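Local coordinates for protein putative glucoamylase (PDB 4QT9) that is a putative glucoamylase with an alpha/alpha toroid fold and probably hydrolyses glycosidic bonds in a carbohydrate substrate, at residues A[33-38]-A[393-398]; A[70-75]-A[264-269]; A[48-53]-A[318-323]; A[367-370]-A[374-377]; A[81-86]-A[404-409]. All coordinates share one frame; numbering follows the deposited sequence.

Contact 1 (A[33-38]-A[393-398])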
# COMPACT_ATOMS: atom_id res chain seq x y z
N PHE A 33 -3.68 11.46 -8.58
CA PHE A 33 -2.65 12.33 -8.03
C PHE A 33 -3.30 13.49 -7.25
O PHE A 33 -2.82 13.84 -6.17
CB PHE A 33 -1.76 12.89 -9.17
CG PHE A 33 -0.90 14.08 -8.79
CD1 PHE A 33 0.30 13.91 -8.11
CD2 PHE A 33 -1.28 15.38 -9.15
CE1 PHE A 33 1.09 15.02 -7.77
CE2 PHE A 33 -0.49 16.48 -8.81
CZ PHE A 33 0.69 16.29 -8.11
N LEU A 34 -4.42 14.05 -7.77
CA LEU A 34 -5.10 15.18 -7.11
C LEU A 34 -5.65 14.80 -5.71
O LEU A 34 -5.73 15.72 -4.88
CB LEU A 34 -6.21 15.79 -7.97
CG LEU A 34 -5.79 16.44 -9.28
CD1 LEU A 34 -6.97 17.10 -9.93
CD2 LEU A 34 -4.68 17.44 -9.10
N TYR A 35 -5.93 13.48 -5.41
CA TYR A 35 -6.33 13.04 -4.05
C TYR A 35 -5.24 13.47 -3.08
O TYR A 35 -5.52 13.92 -1.97
CB TYR A 35 -6.55 11.48 -3.94
CG TYR A 35 -6.92 10.99 -2.53
CD1 TYR A 35 -5.95 10.77 -1.56
CD2 TYR A 35 -8.26 10.87 -2.13
CE1 TYR A 35 -6.28 10.46 -0.24
CE2 TYR A 35 -8.59 10.46 -0.83
CZ TYR A 35 -7.61 10.27 0.12
OH TYR A 35 -7.94 9.92 1.42
N PHE A 36 -3.99 13.25 -3.46
CA PHE A 36 -2.85 13.49 -2.57
C PHE A 36 -2.33 14.92 -2.67
O PHE A 36 -1.81 15.43 -1.68
CB PHE A 36 -1.76 12.47 -2.86
CG PHE A 36 -2.25 11.06 -2.59
CD1 PHE A 36 -2.45 10.61 -1.28
CD2 PHE A 36 -2.60 10.22 -3.64
CE1 PHE A 36 -2.95 9.33 -1.04
CE2 PHE A 36 -3.10 8.94 -3.40
CZ PHE A 36 -3.27 8.50 -2.10
N TRP A 37 -2.52 15.57 -3.83
CA TRP A 37 -2.08 16.94 -4.01
C TRP A 37 -3.10 17.92 -3.40
O TRP A 37 -2.75 18.65 -2.47
CB TRP A 37 -1.81 17.28 -5.49
CG TRP A 37 -1.07 18.57 -5.63
CD1 TRP A 37 -1.59 19.79 -5.96
CD2 TRP A 37 0.28 18.82 -5.20
NE1 TRP A 37 -0.63 20.76 -5.84
CE2 TRP A 37 0.52 20.20 -5.37
CE3 TRP A 37 1.31 18.00 -4.70
CZ2 TRP A 37 1.76 20.78 -5.09
CZ3 TRP A 37 2.54 18.57 -4.41
CH2 TRP A 37 2.76 19.94 -4.62
N GLU A 38 -4.34 17.93 -3.94
CA GLU A 38 -5.42 18.83 -3.52
C GLU A 38 -6.17 18.31 -2.30
O GLU A 38 -6.58 19.13 -1.49
CB GLU A 38 -6.40 19.05 -4.68
CG GLU A 38 -5.75 19.75 -5.86
CD GLU A 38 -6.61 20.17 -7.04
OE1 GLU A 38 -7.74 19.64 -7.19
OE2 GLU A 38 -6.13 21.02 -7.84
N ILE A 393 -5.49 4.58 1.10
CA ILE A 393 -4.89 3.24 0.85
C ILE A 393 -5.44 2.57 -0.43
O ILE A 393 -4.86 1.61 -0.90
CB ILE A 393 -5.00 2.29 2.08
CG1 ILE A 393 -6.46 1.99 2.51
CG2 ILE A 393 -4.13 2.79 3.27
CD1 ILE A 393 -6.57 0.94 3.66
N ASP A 394 -6.56 3.05 -0.97
CA ASP A 394 -7.07 2.46 -2.21
C ASP A 394 -6.62 3.33 -3.41
O ASP A 394 -6.22 2.78 -4.43
CB ASP A 394 -8.59 2.21 -2.14
CG ASP A 394 -8.98 1.10 -1.12
OD1 ASP A 394 -8.09 0.36 -0.67
OD2 ASP A 394 -10.18 1.00 -0.76
N GLN A 395 -6.56 4.68 -3.25
CA GLN A 395 -6.10 5.60 -4.30
C GLN A 395 -4.59 5.51 -4.54
O GLN A 395 -4.14 5.58 -5.68
CB GLN A 395 -6.49 7.05 -3.98
CG GLN A 395 -8.01 7.25 -3.97
CD GLN A 395 -8.69 6.66 -5.19
OE1 GLN A 395 -9.34 5.59 -5.11
NE2 GLN A 395 -8.54 7.33 -6.33
N GLY A 396 -3.83 5.39 -3.47
CA GLY A 396 -2.37 5.30 -3.51
C GLY A 396 -1.83 4.26 -4.47
O GLY A 396 -1.11 4.63 -5.40
N PRO A 397 -2.25 2.98 -4.35
CA PRO A 397 -1.70 1.94 -5.25
C PRO A 397 -2.04 2.11 -6.72
O PRO A 397 -1.22 1.73 -7.54
CB PRO A 397 -2.30 0.67 -4.68
CG PRO A 397 -2.49 0.99 -3.21
CD PRO A 397 -3.08 2.36 -3.30
N ILE A 398 -3.18 2.75 -7.06
CA ILE A 398 -3.60 3.02 -8.43
C ILE A 398 -2.57 3.91 -9.13
O ILE A 398 -2.10 3.55 -10.20
CB ILE A 398 -5.02 3.64 -8.47
CG1 ILE A 398 -6.06 2.61 -7.95
CG2 ILE A 398 -5.37 4.10 -9.91
CD1 ILE A 398 -7.47 3.16 -7.66

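Contact 2 (A[70-75]-A[264-269])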
# COMPACT_ATOMS: atom_id res chain seq x y z
N SER A 70 -0.13 7.53 3.49
CA SER A 70 0.74 8.66 3.20
C SER A 70 2.02 8.20 2.49
O SER A 70 2.52 8.94 1.65
CB SER A 70 1.07 9.44 4.46
OG SER A 70 -0.07 10.21 4.79
N GLY A 71 2.51 6.98 2.77
CA GLY A 71 3.65 6.38 2.08
C GLY A 71 3.32 6.20 0.60
O GLY A 71 4.10 6.59 -0.29
N PHE A 72 2.12 5.66 0.32
CA PHE A 72 1.58 5.51 -1.04
C PHE A 72 1.40 6.87 -1.68
O PHE A 72 1.71 7.03 -2.85
CB PHE A 72 0.24 4.76 -1.04
CG PHE A 72 0.17 3.43 -0.33
CD1 PHE A 72 1.33 2.77 0.06
CD2 PHE A 72 -1.05 2.85 -0.03
CE1 PHE A 72 1.27 1.54 0.72
CE2 PHE A 72 -1.12 1.62 0.63
CZ PHE A 72 0.04 0.96 0.99
N GLY A 73 0.91 7.82 -0.91
CA GLY A 73 0.65 9.19 -1.34
C GLY A 73 1.87 9.98 -1.73
O GLY A 73 1.86 10.72 -2.72
N ILE A 74 2.94 9.82 -0.94
CA ILE A 74 4.24 10.44 -1.16
C ILE A 74 4.80 9.94 -2.54
O ILE A 74 5.31 10.75 -3.33
CB ILE A 74 5.12 10.06 0.08
CG1 ILE A 74 5.02 11.11 1.18
CG2 ILE A 74 6.54 9.68 -0.25
CD1 ILE A 74 5.38 10.55 2.62
N MSE A 75 4.64 8.61 -2.83
CA MSE A 75 5.06 7.96 -4.09
C MSE A 75 4.20 8.45 -5.23
O MSE A 75 4.68 8.67 -6.34
CB MSE A 75 4.96 6.42 -3.97
CG MSE A 75 6.00 5.83 -3.07
SE MSE A 75 5.69 3.93 -2.85
CE MSE A 75 7.49 3.28 -3.39
N ALA A 264 -1.24 -8.50 -2.88
CA ALA A 264 -0.35 -8.65 -4.03
C ALA A 264 0.25 -7.30 -4.47
O ALA A 264 1.07 -7.27 -5.38
CB ALA A 264 -1.13 -9.27 -5.19
N GLN A 265 -0.15 -6.19 -3.81
CA GLN A 265 0.19 -4.84 -4.24
C GLN A 265 0.99 -3.99 -3.28
O GLN A 265 1.94 -3.37 -3.75
CB GLN A 265 -1.11 -4.06 -4.61
CG GLN A 265 -1.90 -4.80 -5.72
CD GLN A 265 -3.39 -4.53 -5.80
OE1 GLN A 265 -4.00 -3.91 -4.92
NE2 GLN A 265 -4.00 -4.99 -6.89
N TYR A 266 0.57 -3.84 -2.00
CA TYR A 266 1.21 -2.90 -1.03
C TYR A 266 2.73 -3.09 -0.86
O TYR A 266 3.47 -2.11 -0.91
CB TYR A 266 0.55 -3.01 0.36
CG TYR A 266 -0.85 -2.46 0.54
CD1 TYR A 266 -1.60 -2.05 -0.56
CD2 TYR A 266 -1.41 -2.33 1.81
CE1 TYR A 266 -2.89 -1.54 -0.40
CE2 TYR A 266 -2.68 -1.78 1.99
CZ TYR A 266 -3.43 -1.44 0.88
OH TYR A 266 -4.71 -0.99 1.05
N SER A 267 3.20 -4.36 -0.69
CA SER A 267 4.64 -4.61 -0.53
C SER A 267 5.39 -4.56 -1.86
O SER A 267 6.60 -4.68 -1.86
CB SER A 267 4.89 -5.97 0.13
OG SER A 267 4.54 -5.91 1.50
N PHE A 268 4.69 -4.35 -2.99
CA PHE A 268 5.33 -4.34 -4.30
C PHE A 268 5.24 -3.00 -5.02
O PHE A 268 5.47 -2.93 -6.23
CB PHE A 268 4.77 -5.48 -5.17
CG PHE A 268 5.10 -6.82 -4.55
CD1 PHE A 268 6.42 -7.27 -4.49
CD2 PHE A 268 4.11 -7.59 -3.96
CE1 PHE A 268 6.72 -8.50 -3.89
CE2 PHE A 268 4.42 -8.81 -3.36
CZ PHE A 268 5.72 -9.25 -3.32
N LEU A 269 4.99 -1.91 -4.27
CA LEU A 269 4.94 -0.54 -4.83
C LEU A 269 6.36 -0.04 -5.08
O LEU A 269 6.62 0.57 -6.13
CB LEU A 269 4.18 0.42 -3.94
CG LEU A 269 2.71 0.10 -3.61
CD1 LEU A 269 2.14 1.24 -2.80
CD2 LEU A 269 1.88 -0.02 -4.84

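Contact 3 (A[48-53]-A[318-323])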
# COMPACT_ATOMS: atom_id res chain seq x y z
N PRO A 48 -5.21 12.24 4.13
CA PRO A 48 -6.23 11.89 5.14
C PRO A 48 -6.65 10.43 4.93
O PRO A 48 -6.57 9.94 3.81
CB PRO A 48 -7.39 12.85 4.85
CG PRO A 48 -7.25 13.20 3.41
CD PRO A 48 -5.78 13.08 3.04
N GLU A 49 -7.09 9.74 6.00
CA GLU A 49 -7.55 8.36 5.91
C GLU A 49 -8.61 8.25 4.77
O GLU A 49 -8.51 7.36 3.92
CB GLU A 49 -8.14 7.91 7.27
CG GLU A 49 -8.77 6.52 7.28
CD GLU A 49 -7.83 5.37 6.97
OE1 GLU A 49 -6.74 5.28 7.60
OE2 GLU A 49 -8.18 4.54 6.11
N ARG A 50 -9.55 9.20 4.74
CA ARG A 50 -10.66 9.25 3.81
C ARG A 50 -10.97 10.67 3.31
O ARG A 50 -10.65 11.67 3.97
CB ARG A 50 -11.93 8.66 4.48
CG ARG A 50 -12.59 9.53 5.57
CD ARG A 50 -13.48 8.71 6.47
NE ARG A 50 -12.72 8.08 7.56
CZ ARG A 50 -12.55 6.77 7.75
NH1 ARG A 50 -13.07 5.89 6.89
NH2 ARG A 50 -11.86 6.34 8.79
N TYR A 51 -11.65 10.74 2.15
CA TYR A 51 -12.14 11.97 1.54
C TYR A 51 -13.56 11.72 1.05
O TYR A 51 -13.78 10.82 0.23
CB TYR A 51 -11.23 12.47 0.40
CG TYR A 51 -11.59 13.86 -0.06
CD1 TYR A 51 -12.64 14.08 -0.96
CD2 TYR A 51 -10.93 14.97 0.45
CE1 TYR A 51 -13.03 15.36 -1.31
CE2 TYR A 51 -11.31 16.26 0.09
CZ TYR A 51 -12.35 16.45 -0.80
OH TYR A 51 -12.69 17.73 -1.18
N HIS A 52 -14.52 12.44 1.61
CA HIS A 52 -15.94 12.28 1.26
C HIS A 52 -16.41 13.51 0.49
O HIS A 52 -16.45 14.61 1.06
CB HIS A 52 -16.82 12.01 2.51
CG HIS A 52 -16.48 10.71 3.22
ND1 HIS A 52 -17.14 10.33 4.37
CD2 HIS A 52 -15.60 9.74 2.89
CE1 HIS A 52 -16.66 9.14 4.69
NE2 HIS A 52 -15.74 8.74 3.82
N VAL A 53 -16.74 13.34 -0.81
CA VAL A 53 -17.20 14.44 -1.68
C VAL A 53 -18.47 15.10 -1.06
O VAL A 53 -18.62 16.30 -1.17
CB VAL A 53 -17.46 13.93 -3.13
CG1 VAL A 53 -18.06 15.03 -4.01
CG2 VAL A 53 -16.19 13.37 -3.76
N ALA A 318 -10.33 -5.36 0.22
CA ALA A 318 -10.81 -4.60 1.37
C ALA A 318 -11.14 -3.14 0.96
O ALA A 318 -10.36 -2.52 0.23
CB ALA A 318 -9.76 -4.61 2.48
N SER A 319 -12.33 -2.64 1.33
CA SER A 319 -12.79 -1.29 1.00
C SER A 319 -14.12 -1.01 1.67
O SER A 319 -14.71 -1.90 2.29
CB SER A 319 -12.97 -1.13 -0.52
OG SER A 319 -13.99 -1.99 -1.03
N TYR A 320 -14.63 0.21 1.49
CA TYR A 320 -16.00 0.51 1.90
C TYR A 320 -16.91 -0.52 1.32
O TYR A 320 -16.64 -1.04 0.22
CB TYR A 320 -16.43 1.90 1.41
CG TYR A 320 -15.88 3.05 2.22
CD1 TYR A 320 -15.99 3.06 3.61
CD2 TYR A 320 -15.32 4.17 1.60
CE1 TYR A 320 -15.51 4.14 4.37
CE2 TYR A 320 -14.88 5.27 2.34
CZ TYR A 320 -14.98 5.25 3.72
OH TYR A 320 -14.58 6.33 4.46
N SER A 321 -17.97 -0.85 2.04
CA SER A 321 -18.93 -1.83 1.57
C SER A 321 -20.33 -1.29 1.79
O SER A 321 -20.48 -0.30 2.51
CB SER A 321 -18.73 -3.17 2.27
OG SER A 321 -19.44 -4.22 1.63
N VAL A 322 -21.35 -1.93 1.18
CA VAL A 322 -22.77 -1.54 1.28
C VAL A 322 -23.15 -1.31 2.77
O VAL A 322 -23.74 -0.27 3.08
CB VAL A 322 -23.72 -2.55 0.59
CG1 VAL A 322 -25.14 -1.98 0.52
CG2 VAL A 322 -23.23 -2.92 -0.80
N ASP A 323 -22.78 -2.22 3.67
CA ASP A 323 -23.11 -2.09 5.09
C ASP A 323 -21.95 -1.56 5.96
O ASP A 323 -21.96 -1.79 7.17
CB ASP A 323 -23.64 -3.43 5.65
CG ASP A 323 -25.03 -3.81 5.17
OD1 ASP A 323 -25.83 -2.88 4.86
OD2 ASP A 323 -25.34 -5.02 5.12

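Contact 4 (A[367-370]-A[374-377])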
# COMPACT_ATOMS: atom_id res chain seq x y z
N ASP A 367 -19.38 9.60 -14.40
CA ASP A 367 -19.20 10.33 -13.14
C ASP A 367 -19.64 9.55 -11.90
O ASP A 367 -19.09 9.80 -10.83
CB ASP A 367 -19.95 11.68 -13.18
CG ASP A 367 -19.45 12.66 -14.24
OD1 ASP A 367 -18.40 12.38 -14.88
OD2 ASP A 367 -20.10 13.72 -14.42
N LYS A 368 -20.59 8.61 -12.03
CA LYS A 368 -21.04 7.84 -10.87
C LYS A 368 -19.88 7.01 -10.23
O LYS A 368 -19.96 6.75 -9.03
CB LYS A 368 -22.26 6.95 -11.23
CG LYS A 368 -21.93 5.62 -11.89
CD LYS A 368 -23.12 5.08 -12.64
CE LYS A 368 -23.01 3.63 -12.87
NZ LYS A 368 -24.03 3.12 -13.79
N VAL A 369 -18.82 6.64 -10.99
CA VAL A 369 -17.67 5.89 -10.41
C VAL A 369 -16.34 6.67 -10.59
O VAL A 369 -15.45 6.51 -9.76
CB VAL A 369 -17.51 4.42 -10.87
CG1 VAL A 369 -18.71 3.56 -10.47
CG2 VAL A 369 -17.23 4.32 -12.37
N PHE A 370 -16.22 7.51 -11.64
CA PHE A 370 -15.00 8.27 -11.88
C PHE A 370 -15.20 9.72 -11.45
O PHE A 370 -15.78 10.51 -12.19
CB PHE A 370 -14.54 8.14 -13.35
CG PHE A 370 -13.15 8.69 -13.61
CD1 PHE A 370 -12.03 8.11 -13.02
CD2 PHE A 370 -12.96 9.76 -14.48
CE1 PHE A 370 -10.76 8.60 -13.27
CE2 PHE A 370 -11.68 10.25 -14.73
CZ PHE A 370 -10.58 9.66 -14.13
N GLY A 374 -10.24 10.74 -9.09
CA GLY A 374 -10.17 9.43 -9.73
C GLY A 374 -11.36 8.55 -9.38
O GLY A 374 -12.42 9.03 -8.98
N PHE A 375 -11.19 7.24 -9.56
CA PHE A 375 -12.24 6.28 -9.26
C PHE A 375 -12.58 6.28 -7.79
O PHE A 375 -11.68 6.29 -6.95
CB PHE A 375 -11.83 4.86 -9.69
CG PHE A 375 -11.69 4.73 -11.19
CD1 PHE A 375 -12.82 4.70 -12.01
CD2 PHE A 375 -10.43 4.72 -11.79
CE1 PHE A 375 -12.69 4.65 -13.40
CE2 PHE A 375 -10.31 4.62 -13.17
CZ PHE A 375 -11.43 4.57 -13.97
N TYR A 376 -13.88 6.25 -7.50
CA TYR A 376 -14.38 6.16 -6.13
C TYR A 376 -14.00 4.80 -5.55
O TYR A 376 -13.58 3.89 -6.29
CB TYR A 376 -15.88 6.42 -6.09
CG TYR A 376 -16.24 7.84 -6.43
CD1 TYR A 376 -15.74 8.91 -5.67
CD2 TYR A 376 -17.18 8.13 -7.42
CE1 TYR A 376 -16.11 10.22 -5.95
CE2 TYR A 376 -17.55 9.45 -7.71
CZ TYR A 376 -17.02 10.49 -6.97
OH TYR A 376 -17.38 11.77 -7.23
N ASP A 377 -14.04 4.68 -4.22
CA ASP A 377 -13.54 3.51 -3.48
C ASP A 377 -14.15 2.14 -3.86
O ASP A 377 -13.43 1.15 -4.04
CB ASP A 377 -13.76 3.71 -1.99
CG ASP A 377 -12.87 2.80 -1.21
OD1 ASP A 377 -11.66 2.79 -1.49
OD2 ASP A 377 -13.40 2.05 -0.35
O HOH W 1 -18.53 12.13 -9.54

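Contact 5 (A[81-86]-A[404-409])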
# COMPACT_ATOMS: atom_id res chain seq x y z
N ILE A 81 5.47 14.82 -9.75
CA ILE A 81 6.60 15.72 -9.91
C ILE A 81 7.38 15.30 -11.17
O ILE A 81 7.68 16.14 -12.00
CB ILE A 81 7.52 15.71 -8.64
CG1 ILE A 81 6.78 16.22 -7.38
CG2 ILE A 81 8.82 16.50 -8.87
CD1 ILE A 81 7.53 15.83 -6.03
N ASP A 82 7.67 13.99 -11.30
CA ASP A 82 8.43 13.46 -12.43
C ASP A 82 7.74 13.70 -13.77
O ASP A 82 8.42 13.99 -14.75
CB ASP A 82 8.73 11.96 -12.26
CG ASP A 82 9.88 11.49 -13.15
OD1 ASP A 82 11.02 11.96 -12.95
OD2 ASP A 82 9.63 10.67 -14.06
N ARG A 83 6.41 13.63 -13.80
CA ARG A 83 5.63 13.85 -15.03
C ARG A 83 5.40 15.34 -15.31
O ARG A 83 5.03 15.70 -16.43
CB ARG A 83 4.30 13.11 -14.97
CG ARG A 83 4.51 11.61 -15.08
CD ARG A 83 3.31 10.88 -15.63
NE ARG A 83 3.67 9.48 -15.80
CZ ARG A 83 3.95 8.91 -16.97
NH1 ARG A 83 3.83 9.61 -18.10
NH2 ARG A 83 4.32 7.64 -17.03
N GLY A 84 5.61 16.19 -14.31
CA GLY A 84 5.40 17.63 -14.47
C GLY A 84 3.97 18.08 -14.19
O GLY A 84 3.53 19.10 -14.74
N TYR A 85 3.25 17.35 -13.33
CA TYR A 85 1.91 17.71 -12.87
C TYR A 85 2.02 19.00 -12.01
O TYR A 85 1.17 19.88 -12.07
CB TYR A 85 1.29 16.56 -12.05
CG TYR A 85 0.93 15.29 -12.79
CD1 TYR A 85 1.00 15.22 -14.18
CD2 TYR A 85 0.42 14.18 -12.12
CE1 TYR A 85 0.66 14.06 -14.87
CE2 TYR A 85 0.08 13.01 -12.79
CZ TYR A 85 0.18 12.95 -14.17
OH TYR A 85 -0.23 11.82 -14.85
N VAL A 86 3.10 19.10 -11.24
CA VAL A 86 3.47 20.25 -10.41
C VAL A 86 4.91 20.60 -10.75
O VAL A 86 5.64 19.75 -11.28
CB VAL A 86 3.26 19.99 -8.89
CG1 VAL A 86 1.78 19.83 -8.57
CG2 VAL A 86 4.03 18.77 -8.41
N ASN A 404 4.57 2.52 -12.24
CA ASN A 404 5.52 1.40 -12.35
C ASN A 404 5.33 0.63 -13.64
O ASN A 404 6.32 0.22 -14.23
CB ASN A 404 5.46 0.45 -11.15
CG ASN A 404 6.16 0.98 -9.92
OD1 ASN A 404 7.11 1.74 -10.01
ND2 ASN A 404 5.68 0.60 -8.75
N TYR A 405 4.08 0.47 -14.08
CA TYR A 405 3.76 -0.21 -15.34
C TYR A 405 4.27 0.60 -16.54
O TYR A 405 4.79 0.01 -17.48
CB TYR A 405 2.23 -0.43 -15.47
CG TYR A 405 1.80 -0.85 -16.87
CD1 TYR A 405 2.16 -2.09 -17.38
CD2 TYR A 405 1.07 0.01 -17.68
CE1 TYR A 405 1.79 -2.47 -18.67
CE2 TYR A 405 0.70 -0.36 -18.97
CZ TYR A 405 1.05 -1.61 -19.45
OH TYR A 405 0.70 -1.96 -20.73
N ARG A 406 4.10 1.93 -16.50
CA ARG A 406 4.49 2.82 -17.60
C ARG A 406 6.00 3.10 -17.67
O ARG A 406 6.53 3.10 -18.78
CB ARG A 406 3.73 4.14 -17.51
CG ARG A 406 2.25 4.00 -17.81
CD ARG A 406 1.56 5.32 -17.63
NE ARG A 406 1.36 6.00 -18.91
CZ ARG A 406 1.01 7.27 -19.03
NH1 ARG A 406 0.84 8.03 -17.95
NH2 ARG A 406 0.83 7.80 -20.23
N THR A 407 6.68 3.37 -16.52
CA THR A 407 8.10 3.72 -16.55
C THR A 407 8.99 2.93 -15.56
O THR A 407 10.22 3.02 -15.67
CB THR A 407 8.31 5.23 -16.26
OG1 THR A 407 7.98 5.51 -14.90
CG2 THR A 407 7.51 6.14 -17.18
N GLY A 408 8.38 2.25 -14.59
CA GLY A 408 9.07 1.55 -13.51
C GLY A 408 9.72 2.51 -12.52
O GLY A 408 10.60 2.09 -11.77
N LEU A 409 9.28 3.77 -12.48
CA LEU A 409 9.87 4.83 -11.65
C LEU A 409 9.99 4.47 -10.16
O LEU A 409 11.09 4.59 -9.61
CB LEU A 409 9.13 6.17 -11.80
CG LEU A 409 9.68 7.32 -10.94
CD1 LEU A 409 11.07 7.75 -11.39
CD2 LEU A 409 8.72 8.50 -10.91

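Contact 1 (A[33-38]-A[393-398])
Tyr35 and Phe36 meet Gln395 and Gly396 where two helices pass each other. The axes of segments 33-37 and 393-398 approach to 9.7 Å with a signed crossing angle of -124°. The nearest CA atoms are those of Tyr35 and Gln395, 7.4 Å apart. Segment 393-398 is kinked at Pro397, whose ring nitrogen has no hydrogen to give to the turn before. Phe36 carries most of the contact on the side of segment 33-38; Gln395 matches it from the other. With CG anti to its carbonyl carbon (chi1 -62°), the Phe36 ring reaches the other helix edge first. CZ of Phe36 touches the backbone N of Gly396 at 3.4 Å, and the carbonyl carbon of Gln395 also lies near the ring plane. CE2 of Phe36 also rests against CB of Gln395, at 3.9 Å. Within its own helix, Phe36 has CD1 of Tyr35 3.3 Å above the centre of its ring. Tyr35 in turn meets Gln395, with CD2 of Tyr35 4.1 Å from CG of Gln395. A bend at chi2 turns the Gln395 amide away, and its NE2 makes a weak hydrogen bond to the O of Phe373. Tyr35 OH is hydrogen-bonded to the O of Pro48. All four residues are buried. Ala76 and Ile77 of helix 67-83 pack on Phe36, while Tyr390 of strand 389-391 packs on both Tyr35 and Gln395.

Contact 2 (A[70-75]-A[264-269])
Tyr266 is the first residue of segment 264-269 to touch helix segment 70-75. It takes the edge of Phe72 on one face of its ring, in an edge-to-face (T-shaped) pair. The ring centroids of Phe72 and Tyr266 are 4.7 Å apart and the planes stand at 61°. CZ of Phe72 comes closest, 3.6 Å from CG of Tyr266. The Phe72 ring gets there because its CG is anti to the carbonyl carbon (chi1 -53°), which carries it out from the helix. Ile393 and Pro397 of helix 392-406 also pack on Tyr266. A serine in place of Tyr266 would probably leave the edge of Phe72 without its aromatic face and open a gap beside Pro397. After Tyr266 the chain turns, with Phe268 N bonded to Gln265 O at 3.0 Å. This brings Leu269 back to the helix. CD1 of Leu269 presses on CD1 of Phe72 at 3.3 Å, a tight apolar contact. CB of Leu269 lies 4.0 Å from SE of Met75, a selenomethionine. The bend at chi3 of Met75 places its CE 3.9 Å from the carbonyl C of Leu269. All four touching residues are buried close to the centre of the chain. An acetate lies about 4 Å from the Tyr266 side chain; it probably came from the crystallisation liquor but may mark a pocket. The packing joins a loop to a core helix of the alpha/alpha toroid.

Contact 3 (A[48-53]-A[318-323])
Tyr320 pushes the end of its ring up to Arg50 and His52, and its hydroxyl is held by both. NH1 of Arg50 donates to OH of Tyr320 at 2.9 Å. The bond is nearly straight, at 165°, and the oxygen lies in the guanidinium plane, at its edge. NE2 of His52 bonds to the same OH at 2.8 Å with an angle of 160°; here either group could be the donor. The oxygen again sits at the ring edge, in the imidazole plane. These two bonds fix where the phenol ends. CD of Arg50 also approaches OH of Tyr320, at 3.3 Å, so the arginine chain curves round the hydroxyl. That curve comes from the bend at chi3 (85°). The guanidinium has its own neighbour on one face, CG of Glu49 at 3.4 Å above the plane. The two gripping residues flank Tyr51, whose CB points away from segment 318-323, as expected along a strand. The strands themselves stay apart: the nearest CA atoms, of Arg50 and Tyr320, are 10.4 Å from each other. A second shell sets the gripping groups. Asp61 forms a salt bridge with NE of Arg50, the O of Val56 bonds to ND1 of His52, and Tyr57 stacks on the His52 ring. Leu391 and Arg389 pack on Tyr320. The contact is a polar tie, made by side chains alone, between two small antiparallel sheets, strands 50-52 with 389-391 and strands 318-321 with 324-327.

Contact 4 (A[367-370]-A[374-377])
Phe370 and Phe375 form the tightly packed side of this contact. They are a non-hydrogen-bonded antiparallel pair, with both side chains on the same face of the sheet. The edge of the Phe370 ring points at the face of Phe375, with centroids of the two rings 4.7 Å apart and planes at 54°. CD1 of Phe370 sits over the centre of the Phe375 ring and is 3.5 Å from its CE1. CE1 of Phe370 also rests on CA of Gly374, at 3.7 Å. Val28 of helix 21-37 packs on both phenylalanines. An alanine in place of Phe375 is likely to leave the Phe370 edge without its partner and open a gap next to Val28. Beside the rings, Tyr376 N bonds to Val369 O at 2.8 Å with an angle of 169°. The other end is looser and faces solvent. Asp367 and Lys368 are exposed there, and their carbonyl oxygens come nearest, at the edge of the Tyr376 ring. A water donates to Asp367 O at 2.7 Å and also bonds to Tyr376 OH, at 2.6 Å. Gly374 has backbone angles that call for glycine, as is common near the turn of a tight beta hairpin such as this one.

Contact 5 (A[81-86]-A[404-409])
Arg83 and Arg406 make a stacked guanidinium pair at the surface, near the C-terminal ends of helices 67-83 and 392-406. The groups lie flat on each other, with centres 3.9 Å apart and planes at 6°. NH1 of Arg406 sits over the centre of the Arg83 guanidinium, 3.4 Å from its CZ. The NH1 atoms of Arg83 and Arg406 are also 3.4 Å apart, and as two donors they do not bond. Nearby acids probably offset the like charges: Glu403 forms a salt bridge with NE of Arg83, and Asp22 and Asp26 do so with NH2 of Arg406. The chains differ in shape. Arg83 runs extended from CG to NE, whereas Arg406 is bent at chi3 (99°), which turns its guanidinium over the Arg83 plane. NH2 of Arg83 also touches CG2 of Thr407, at 3.5 Å. The other branch of Thr407 works locally: OG1 accepts from the N of Leu409 at 3.3 Å, an ST turn, and bonds to Glu403 as well. Away from the guanidinium stack the contact is apolar, where CD2 of Leu409 meets CB of Asp82 at 3.7 Å. The carboxylate of Asp82 is hydrogen-bonded through OD1 to the OH of Tyr151. Each chain turns off its helix at a glycine or just before one. Gly84 closes a Schellman motif, and Gly408 stands at the N-cap of helix 409-415. This is a like-charged arginine stack bordered by carboxylates, joining two helix ends of the toroid.

Contacts 1 and 2 are buried and rely on packing: aromatic rings against a glutamine and a helix backbone in contact 1, aromatic and aliphatic groups in contact 2. They adjoin, with Gly396 CA 3.6 Å from Phe72 CB. Contact 5 lies on the surface, where two stacked arginines dominate. It shares helix 392-406 with contact 1 and helix 67-83 with contact 2, so these helices pass from a greasy interior to a charged end. Contacts 3 and 4 belong to the strand and loop part of the fold. Contact 3 is buried but polar. Contact 4 is local, with a buried aromatic side and a watered one. Asp377 joins these two, since its OD2 bonds to the N of Tyr320.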